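Local coordinates for alpha-catenin-like protein hmp-1 (Caenorhabditis elegans, PDB 5H5M) that links the cadherin-catenin complex of adherens junctions to actin filaments and is required for cell migration and cell shape changes during embryonic body enclosure and elongation, at residues A[288-293]-A[315-320]; A[67-72]-A[102-107]; A[250-255]-A[354-359]. All coordinates share one frame; numbering follows the deposited sequence.

Contact 1: A[288-293]-A[315-320]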
loop_
_atom_site.group_PDB
_atom_site.type_symbol
_atom_site.label_atom_id
_atom_site.label_comp_id
_atom_site.label_asym_id
_atom_site.label_seq_id
_atom_site.Cartn_x
_atom_site.Cartn_y
_atom_site.Cartn_z
ATOM N N LEU A 288 3.621 12.726 0.881
ATOM C CA LEU A 288 2.906 13.312 2.007
ATOM C C LEU A 288 2.416 12.229 2.969
ATOM O O LEU A 288 2.357 12.444 4.183
ATOM C CB LEU A 288 1.740 14.171 1.515
ATOM C CG LEU A 288 2.157 15.515 0.906
ATOM C CD1 LEU A 288 0.953 16.309 0.407
ATOM C CD2 LEU A 288 2.959 16.328 1.914
ATOM N N ARG A 289 2.068 11.065 2.427
ATOM C CA ARG A 289 1.700 9.922 3.259
ATOM C C ARG A 289 2.891 9.469 4.104
ATOM O O ARG A 289 2.739 9.144 5.281
ATOM C CB ARG A 289 1.184 8.770 2.394
ATOM C CG ARG A 289 -0.271 8.914 1.988
ATOM C CD ARG A 289 -1.196 8.563 3.152
ATOM N NE ARG A 289 -1.229 7.121 3.387
ATOM C CZ ARG A 289 -1.355 6.554 4.584
ATOM N NH1 ARG A 289 -1.455 7.300 5.677
ATOM N NH2 ARG A 289 -1.370 5.234 4.687
ATOM N N VAL A 290 4.074 9.460 3.495
ATOM C CA VAL A 290 5.311 9.143 4.202
ATOM C C VAL A 290 5.529 10.113 5.366
ATOM O O VAL A 290 5.896 9.703 6.466
ATOM C CB VAL A 290 6.531 9.185 3.251
ATOM C CG1 VAL A 290 7.842 9.261 4.036
ATOM C CG2 VAL A 290 6.523 7.982 2.329
ATOM N N CYS A 291 5.285 11.397 5.124
ATOM C CA CYS A 291 5.397 12.405 6.177
ATOM C C CYS A 291 4.422 12.138 7.321
ATOM O O CYS A 291 4.804 12.186 8.492
ATOM C CB CYS A 291 5.164 13.810 5.612
ATOM S SG CYS A 291 6.449 14.378 4.467
ATOM N N ASP A 292 3.165 11.862 6.979
ATOM C CA ASP A 292 2.133 11.590 7.982
ATOM C C ASP A 292 2.485 10.401 8.868
ATOM O O ASP A 292 2.392 10.471 10.094
ATOM C CB ASP A 292 0.783 11.327 7.313
ATOM C CG ASP A 292 0.165 12.578 6.729
ATOM O OD1 ASP A 292 0.561 13.687 7.144
ATOM O OD2 ASP A 292 -0.723 12.449 5.859
ATOM N N VAL A 293 2.894 9.311 8.230
ATOM C CA VAL A 293 3.123 8.044 8.912
ATOM C C VAL A 293 4.367 8.083 9.800
ATOM O O VAL A 293 4.381 7.506 10.886
ATOM C CB VAL A 293 3.234 6.893 7.884
ATOM C CG1 VAL A 293 3.704 5.613 8.539
ATOM C CG2 VAL A 293 1.891 6.670 7.201
ATOM N N ARG A 315 10.290 17.135 7.933
ATOM C CA ARG A 315 9.927 18.526 7.689
ATOM C C ARG A 315 10.537 19.054 6.389
ATOM O O ARG A 315 9.949 19.902 5.717
ATOM C CB ARG A 315 10.361 19.399 8.870
ATOM C CG ARG A 315 9.973 20.859 8.732
ATOM C CD ARG A 315 10.303 21.652 9.985
ATOM N NE ARG A 315 9.942 23.058 9.835
ATOM C CZ ARG A 315 8.728 23.547 10.066
ATOM N NH1 ARG A 315 7.750 22.741 10.462
ATOM N NH2 ARG A 315 8.490 24.841 9.902
ATOM N N ILE A 316 11.713 18.545 6.039
ATOM C CA ILE A 316 12.384 18.935 4.805
ATOM C C ILE A 316 11.602 18.459 3.584
ATOM O O ILE A 316 11.380 19.216 2.637
ATOM C CB ILE A 316 13.819 18.376 4.750
ATOM C CG1 ILE A 316 14.681 19.035 5.829
ATOM C CG2 ILE A 316 14.433 18.589 3.371
ATOM C CD1 ILE A 316 16.127 18.592 5.811
ATOM N N LEU A 317 11.183 17.198 3.612
ATOM C CA LEU A 317 10.351 16.645 2.553
ATOM C C LEU A 317 9.041 17.416 2.432
ATOM O O LEU A 317 8.685 17.885 1.352
ATOM C CB LEU A 317 10.062 15.165 2.813
ATOM C CG LEU A 317 9.171 14.471 1.781
ATOM C CD1 LEU A 317 9.816 14.509 0.402
ATOM C CD2 LEU A 317 8.863 13.033 2.200
ATOM N N LYS A 318 8.342 17.560 3.553
ATOM C CA LYS A 318 7.006 18.144 3.560
ATOM C C LYS A 318 6.965 19.635 3.230
ATOM O O LYS A 318 6.135 20.066 2.432
ATOM C CB LYS A 318 6.340 17.915 4.920
ATOM C CG LYS A 318 4.939 18.498 5.013
ATOM C CD LYS A 318 4.110 17.802 6.075
ATOM C CE LYS A 318 2.664 18.275 6.040
ATOM N NZ LYS A 318 1.831 17.569 7.053
ATOM N N THR A 319 7.847 20.423 3.838
ATOM C CA THR A 319 7.763 21.877 3.712
ATOM C C THR A 319 8.686 22.462 2.641
ATOM O O THR A 319 8.592 23.650 2.326
ATOM C CB THR A 319 8.080 22.579 5.054
ATOM O OG1 THR A 319 9.481 22.477 5.339
ATOM C CG2 THR A 319 7.285 21.951 6.189
ATOM N N GLN A 320 9.574 21.642 2.083
ATOM C CA GLN A 320 10.488 22.125 1.046
ATOM C C GLN A 320 10.444 21.294 -0.236
ATOM O O GLN A 320 10.075 21.801 -1.296
ATOM C CB GLN A 320 11.929 22.164 1.565
ATOM C CG GLN A 320 12.188 23.189 2.658
ATOM C CD GLN A 320 13.633 23.186 3.119
ATOM O OE1 GLN A 320 14.449 22.406 2.631
ATOM N NE2 GLN A 320 13.954 24.058 4.066
HETATM O O HOH W 1 0.943 15.640 4.859
#
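Leu288 opens the contact from helix 276-300 by laying its CD2 methyl beside the aliphatic part of Lys318, 4.3 Å from CG, so the lysine stem is packed against a hydrocarbon before its charged end is reached. Two residues on, Val290 faces the interior; its CG1 lies 4.3 Å from Leu317 CD2, and both side chains also rest on Ile369 of helix 345-374. Cys291 points at the neighbouring helix. With SG anti to the carbonyl carbon (chi1 -67°), the sulfur settles between two consecutive residues, 3.6 Å from Leu317 CD2 and equally close to Lys318 CB. The pair belongs to the helical-bundle architecture of the vinculin/alpha-catenin family, here in the M domain; the two axes come within 9.5 Å and their directions differ by 134°, well short of strictly antiparallel. Leu317 also presses on Val362 and Ala365, tying the pair to helix 345-374. Asp292 marks the solvent side. Lys318, with CG anti to its own nitrogen (chi1 180°) and the chain extended beyond, reaches across the first helix, its CD passing Cys291 CB, and meets the aspartate at about a right angle. Its NZ stops 4.1 Å from Asp292 OD1, too far for a salt bridge, and one water fills the interval: it donates to Asp292 OD1 at 3.0 Å and accepts from Lys318 NZ at 3.1 Å, a water bridge between the two charged groups at the exposed margin.

Contact 2: A[67-72]-A[102-107]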
loop_
_atom_site.group_PDB
_atom_site.type_symbol
_atom_site.label_atom_id
_atom_site.label_comp_id
_atom_site.label_asym_id
_atom_site.label_seq_id
_atom_site.Cartn_x
_atom_site.Cartn_y
_atom_site.Cartn_z
ATOM N N ASN A 67 6.799 -22.332 -3.947
ATOM C CA ASN A 67 7.431 -23.547 -4.442
ATOM C C ASN A 67 8.630 -23.933 -3.585
ATOM O O ASN A 67 8.876 -25.113 -3.345
ATOM C CB ASN A 67 7.856 -23.376 -5.902
ATOM C CG ASN A 67 6.674 -23.192 -6.833
ATOM O OD1 ASN A 67 5.567 -23.644 -6.542
ATOM N ND2 ASN A 67 6.904 -22.530 -7.963
ATOM N N ASN A 68 9.371 -22.930 -3.124
ATOM C CA ASN A 68 10.508 -23.166 -2.242
ATOM C C ASN A 68 10.059 -23.706 -0.886
ATOM O O ASN A 68 10.702 -24.585 -0.314
ATOM C CB ASN A 68 11.324 -21.885 -2.055
ATOM C CG ASN A 68 11.930 -21.376 -3.355
ATOM O OD1 ASN A 68 12.111 -22.131 -4.313
ATOM N ND2 ASN A 68 12.255 -20.088 -3.391
ATOM N N LEU A 69 8.950 -23.172 -0.382
ATOM C CA LEU A 69 8.390 -23.622 0.886
ATOM C C LEU A 69 7.937 -25.082 0.810
ATOM O O LEU A 69 8.161 -25.854 1.744
ATOM C CB LEU A 69 7.222 -22.727 1.300
ATOM C CG LEU A 69 6.534 -23.066 2.623
ATOM C CD1 LEU A 69 7.551 -23.195 3.750
ATOM C CD2 LEU A 69 5.492 -22.008 2.958
ATOM N N ARG A 70 7.301 -25.455 -0.299
ATOM C CA ARG A 70 6.898 -26.843 -0.516
ATOM C C ARG A 70 8.103 -27.771 -0.490
ATOM O O ARG A 70 8.101 -28.793 0.198
ATOM C CB ARG A 70 6.162 -27.003 -1.848
ATOM C CG ARG A 70 4.704 -26.590 -1.819
ATOM C CD ARG A 70 4.085 -26.688 -3.205
ATOM N NE ARG A 70 2.650 -26.422 -3.181
ATOM C CZ ARG A 70 1.943 -26.064 -4.247
ATOM N NH1 ARG A 70 2.541 -25.920 -5.422
ATOM N NH2 ARG A 70 0.640 -25.840 -4.138
ATOM N N GLN A 71 9.128 -27.400 -1.252
ATOM C CA GLN A 71 10.352 -28.185 -1.351
ATOM C C GLN A 71 11.043 -28.311 0.001
ATOM O O GLN A 71 11.464 -29.401 0.395
ATOM C CB GLN A 71 11.300 -27.555 -2.372
ATOM C CG GLN A 71 12.622 -28.283 -2.536
ATOM C CD GLN A 71 13.614 -27.494 -3.367
ATOM O OE1 GLN A 71 13.277 -26.455 -3.938
ATOM N NE2 GLN A 71 14.849 -27.980 -3.437
ATOM N N ALA A 72 11.153 -27.191 0.709
ATOM C CA ALA A 72 11.789 -27.173 2.020
ATOM C C ALA A 72 11.045 -28.061 3.011
ATOM O O ALA A 72 11.663 -28.688 3.868
ATOM C CB ALA A 72 11.877 -25.745 2.553
ATOM N N LYS A 102 13.250 -20.032 7.037
ATOM C CA LYS A 102 13.790 -18.997 6.163
ATOM C C LYS A 102 12.880 -18.745 4.958
ATOM O O LYS A 102 12.697 -17.600 4.539
ATOM C CB LYS A 102 15.194 -19.371 5.690
ATOM C CG LYS A 102 16.009 -18.180 5.213
ATOM C CD LYS A 102 16.562 -18.404 3.816
ATOM C CE LYS A 102 17.452 -19.636 3.763
ATOM N NZ LYS A 102 17.986 -19.869 2.392
ATOM N N ARG A 103 12.314 -19.812 4.402
ATOM C CA ARG A 103 11.392 -19.682 3.277
ATOM C C ARG A 103 10.085 -19.045 3.733
ATOM O O ARG A 103 9.527 -18.192 3.044
ATOM C CB ARG A 103 11.118 -21.043 2.632
ATOM C CG ARG A 103 12.366 -21.760 2.156
ATOM C CD ARG A 103 13.082 -20.974 1.069
ATOM N NE ARG A 103 14.386 -21.553 0.763
ATOM C CZ ARG A 103 15.163 -21.168 -0.245
ATOM N NH1 ARG A 103 14.767 -20.198 -1.058
ATOM N NH2 ARG A 103 16.335 -21.756 -0.441
ATOM N N THR A 104 9.605 -19.463 4.899
ATOM C CA THR A 104 8.395 -18.897 5.481
ATOM C C THR A 104 8.561 -17.403 5.764
ATOM O O THR A 104 7.663 -16.607 5.489
ATOM C CB THR A 104 8.004 -19.618 6.787
ATOM O OG1 THR A 104 7.893 -21.026 6.545
ATOM C CG2 THR A 104 6.680 -19.101 7.300
ATOM N N LYS A 105 9.719 -17.030 6.304
ATOM C CA LYS A 105 10.013 -15.632 6.603
ATOM C C LYS A 105 9.994 -14.773 5.341
ATOM O O LYS A 105 9.476 -13.652 5.347
ATOM C CB LYS A 105 11.374 -15.497 7.294
ATOM C CG LYS A 105 11.796 -14.049 7.499
ATOM C CD LYS A 105 13.170 -13.912 8.132
ATOM C CE LYS A 105 13.572 -12.445 8.197
ATOM N NZ LYS A 105 14.884 -12.229 8.858
ATOM N N ASP A 106 10.563 -15.295 4.259
ATOM C CA ASP A 106 10.589 -14.563 3.000
ATOM C C ASP A 106 9.197 -14.468 2.386
ATOM O O ASP A 106 8.815 -13.426 1.850
ATOM C CB ASP A 106 11.557 -15.218 2.014
ATOM C CG ASP A 106 13.009 -15.001 2.393
ATOM O OD1 ASP A 106 13.842 -15.889 2.107
ATOM O OD2 ASP A 106 13.317 -13.941 2.979
ATOM N N LEU A 107 8.443 -15.560 2.465
ATOM C CA LEU A 107 7.095 -15.585 1.915
ATOM C C LEU A 107 6.207 -14.545 2.583
ATOM O O LEU A 107 5.457 -13.840 1.911
ATOM C CB LEU A 107 6.472 -16.973 2.061
ATOM C CG LEU A 107 5.029 -17.087 1.556
ATOM C CD1 LEU A 107 4.945 -16.750 0.078
ATOM C CD2 LEU A 107 4.473 -18.475 1.818
#
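Leu69 and Leu107 meet through their methyls, the side chains crossing at about a right angle with the two CD2 atoms 3.8 Å apart. The other branch of Leu69, CD1, lies 3.6 Å from Thr104 OG1, a hydroxyl whose hydrogen bond goes to the carbonyl of Val100 one turn earlier in its own helix. Because CG of Leu69 stands anti to the backbone nitrogen, the two methyls fork over this pair of residues, while Phe14 of helix 6-17 adds to the same core. Helices 56-80 and 92-122 run side by side at 161°, their axes 9.1 Å apart, as antiparallel members of a helical bundle in the alpha-catenin M domain; the first lies in a predicted coiled coil. Aliphatic contact of a different sort comes from Arg103, whose stem bends at chi2 (-63°) and lies across the opposing helix: CG meets Ala72 CB at 4.0 Å and CD meets Asn68 CB at 3.7 Å. Among the polar ends, Asn68 ND2 and Arg103 NH1 are 3.4 Å apart, but both are donors, and the amide and guanidinium planes stand 63° to each other. The guanidinium is held through NH2 by a salt bridge to Glu99, while Asn68 ND2 makes a weak hydrogen bond to Glu65.

Contact 3: A[250-255]-A[354-359]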
loop_
_atom_site.group_PDB
_atom_site.type_symbol
_atom_site.label_atom_id
_atom_site.label_comp_id
_atom_site.label_asym_id
_atom_site.label_seq_id
_atom_site.Cartn_x
_atom_site.Cartn_y
_atom_site.Cartn_z
ATOM N N GLU A 250 8.795 3.971 -9.539
ATOM C CA GLU A 250 7.840 3.553 -10.570
ATOM C C GLU A 250 7.107 4.739 -11.190
ATOM O O GLU A 250 6.966 4.824 -12.412
ATOM C CB GLU A 250 6.808 2.583 -9.998
ATOM C CG GLU A 250 7.325 1.207 -9.644
ATOM C CD GLU A 250 6.209 0.284 -9.181
ATOM O OE1 GLU A 250 6.511 -0.819 -8.677
ATOM O OE2 GLU A 250 5.027 0.666 -9.323
ATOM N N ASP A 251 6.631 5.644 -10.337
ATOM C CA ASP A 251 5.924 6.837 -10.798
ATOM C C ASP A 251 6.796 7.683 -11.717
ATOM O O ASP A 251 6.330 8.177 -12.743
ATOM C CB ASP A 251 5.457 7.684 -9.615
ATOM C CG ASP A 251 4.422 6.984 -8.765
ATOM O OD1 ASP A 251 3.754 6.056 -9.273
ATOM O OD2 ASP A 251 4.275 7.373 -7.586
ATOM N N CYS A 252 8.059 7.849 -11.336
ATOM C CA CYS A 252 9.020 8.587 -12.148
ATOM C C CYS A 252 9.201 7.930 -13.510
ATOM O O CYS A 252 9.255 8.610 -14.537
ATOM C CB CYS A 252 10.368 8.685 -11.429
ATOM S SG CYS A 252 11.648 9.561 -12.361
ATOM N N GLU A 253 9.287 6.603 -13.517
ATOM C CA GLU A 253 9.455 5.866 -14.763
ATOM C C GLU A 253 8.227 6.019 -15.654
ATOM O O GLU A 253 8.345 6.090 -16.877
ATOM C CB GLU A 253 9.728 4.389 -14.483
ATOM C CG GLU A 253 11.055 4.133 -13.789
ATOM C CD GLU A 253 11.293 2.662 -13.503
ATOM O OE1 GLU A 253 10.333 1.867 -13.614
ATOM O OE2 GLU A 253 12.442 2.301 -13.169
ATOM N N ARG A 254 7.052 6.073 -15.036
ATOM C CA ARG A 254 5.813 6.292 -15.774
ATOM C C ARG A 254 5.798 7.684 -16.401
ATOM O O ARG A 254 5.410 7.848 -17.557
ATOM C CB ARG A 254 4.598 6.103 -14.864
ATOM C CG ARG A 254 3.887 4.769 -15.051
ATOM C CD ARG A 254 2.592 4.692 -14.245
ATOM N NE ARG A 254 2.819 4.817 -12.805
ATOM C CZ ARG A 254 3.105 3.795 -12.002
ATOM N NH1 ARG A 254 3.204 2.568 -12.496
ATOM N NH2 ARG A 254 3.297 3.998 -10.704
ATOM N N GLY A 255 6.232 8.678 -15.632
ATOM C CA GLY A 255 6.323 10.042 -16.122
ATOM C C GLY A 255 7.329 10.194 -17.248
ATOM O O GLY A 255 7.119 10.974 -18.177
ATOM N N GLU A 354 15.190 16.678 -16.547
ATOM C CA GLU A 354 14.618 17.647 -15.614
ATOM C C GLU A 354 13.597 16.994 -14.688
ATOM O O GLU A 354 13.508 17.338 -13.511
ATOM C CB GLU A 354 13.971 18.812 -16.370
ATOM C CG GLU A 354 13.148 19.765 -15.499
ATOM C CD GLU A 354 13.950 20.429 -14.384
ATOM O OE1 GLU A 354 15.199 20.437 -14.444
ATOM O OE2 GLU A 354 13.320 20.955 -13.442
ATOM N N PHE A 355 12.835 16.047 -15.224
ATOM C CA PHE A 355 11.855 15.325 -14.426
ATOM C C PHE A 355 12.545 14.395 -13.431
ATOM O O PHE A 355 12.131 14.298 -12.278
ATOM C CB PHE A 355 10.910 14.528 -15.324
ATOM C CG PHE A 355 9.733 13.945 -14.595
ATOM C CD1 PHE A 355 8.815 14.771 -13.967
ATOM C CD2 PHE A 355 9.540 12.577 -14.544
ATOM C CE1 PHE A 355 7.726 14.242 -13.297
ATOM C CE2 PHE A 355 8.454 12.042 -13.874
ATOM C CZ PHE A 355 7.545 12.878 -13.252
ATOM N N ILE A 356 13.595 13.718 -13.889
ATOM C CA ILE A 356 14.378 12.827 -13.037
ATOM C C ILE A 356 15.017 13.588 -11.881
ATOM O O ILE A 356 14.960 13.150 -10.731
ATOM C CB ILE A 356 15.481 12.100 -13.841
ATOM C CG1 ILE A 356 14.868 11.012 -14.722
ATOM C CG2 ILE A 356 16.520 11.484 -12.911
ATOM C CD1 ILE A 356 15.886 10.279 -15.581
ATOM N N ASN A 357 15.621 14.731 -12.189
ATOM C CA ASN A 357 16.234 15.565 -11.160
ATOM C C ASN A 357 15.201 16.106 -10.180
ATOM O O ASN A 357 15.487 16.260 -8.995
ATOM C CB ASN A 357 17.009 16.725 -11.790
ATOM C CG ASN A 357 18.224 16.258 -12.566
ATOM O OD1 ASN A 357 18.784 15.198 -12.286
ATOM N ND2 ASN A 357 18.640 17.051 -13.547
ATOM N N ALA A 358 14.000 16.387 -10.676
ATOM C CA ALA A 358 12.920 16.863 -9.819
ATOM C C ALA A 358 12.424 15.751 -8.896
ATOM O O ALA A 358 12.210 15.976 -7.708
ATOM C CB ALA A 358 11.777 17.408 -10.655
ATOM N N CYS A 359 12.241 14.555 -9.450
ATOM C CA CYS A 359 11.808 13.403 -8.664
ATOM C C CYS A 359 12.842 13.049 -7.602
ATOM O O CYS A 359 12.499 12.567 -6.522
ATOM C CB CYS A 359 11.556 12.193 -9.567
ATOM S SG CYS A 359 10.128 12.332 -10.647
#
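Cys252 and Cys359 meet sulfur to sulfur where helices 237-260 and 345-374 pack antiparallel in a helical bundle of the alpha-catenin M domain, at 162° and with axes 10.1 Å apart. The SG atoms lie 3.6 Å from each other, a van der Waals contact far longer than a disulfide. The two thiols arrive by different routes: Cys252 holds SG anti to its backbone nitrogen (chi1 179°), whereas Cys359 holds it anti to the carbonyl carbon. Each sulfur also reaches the partner's CB, so the two cysteines sit against each other as small bumps.

The large bump is Phe355, and the hollow that receives it is made by Gly255. Without a side chain there, the ring can approach the opposing backbone, bringing CE2 to 3.7 Å from Gly255 CA. Cys359 SG sits over one face of the ring, 3.6 Å above the plane and displaced toward the rim, while Cys252 SG approaches obliquely, 5.1 Å from the ring centroid. Beyond the two segments, Leu332 of helix 305-339 and Ile259 touch the Phe355 side chain as well. At the margin Ile356 lies beside Cys252, with CG1 4.2 Å from SG. The edge of the aromatic ring is turned to the carbonyl of Cys252, whose oxygen lies in the ring plane, 3.6 Å from Phe355 CE2.

In the fold
Contact 1 and contact 3 belong to the same neighbourhood: their centres lie 18 Å apart and their nearest atoms about 8 Å. Along the chain contact 1 is nested inside the loop that contact 3 closes, and the four helices involved, 237-260, 276-300, 305-339 and 345-374, pack on one another as a four-helix bundle through side chains such as Ile283, Phe325 and Ile369. Contact 2 stands apart, its centre 37 Å from that of contact 1 and 35 Å from that of contact 3; it closes earlier in the sequence and lies on the opposite side of the chain's centre from contact 1. Contacts 2 and 3 are close to antiparallel, contact 1 more steeply crossed.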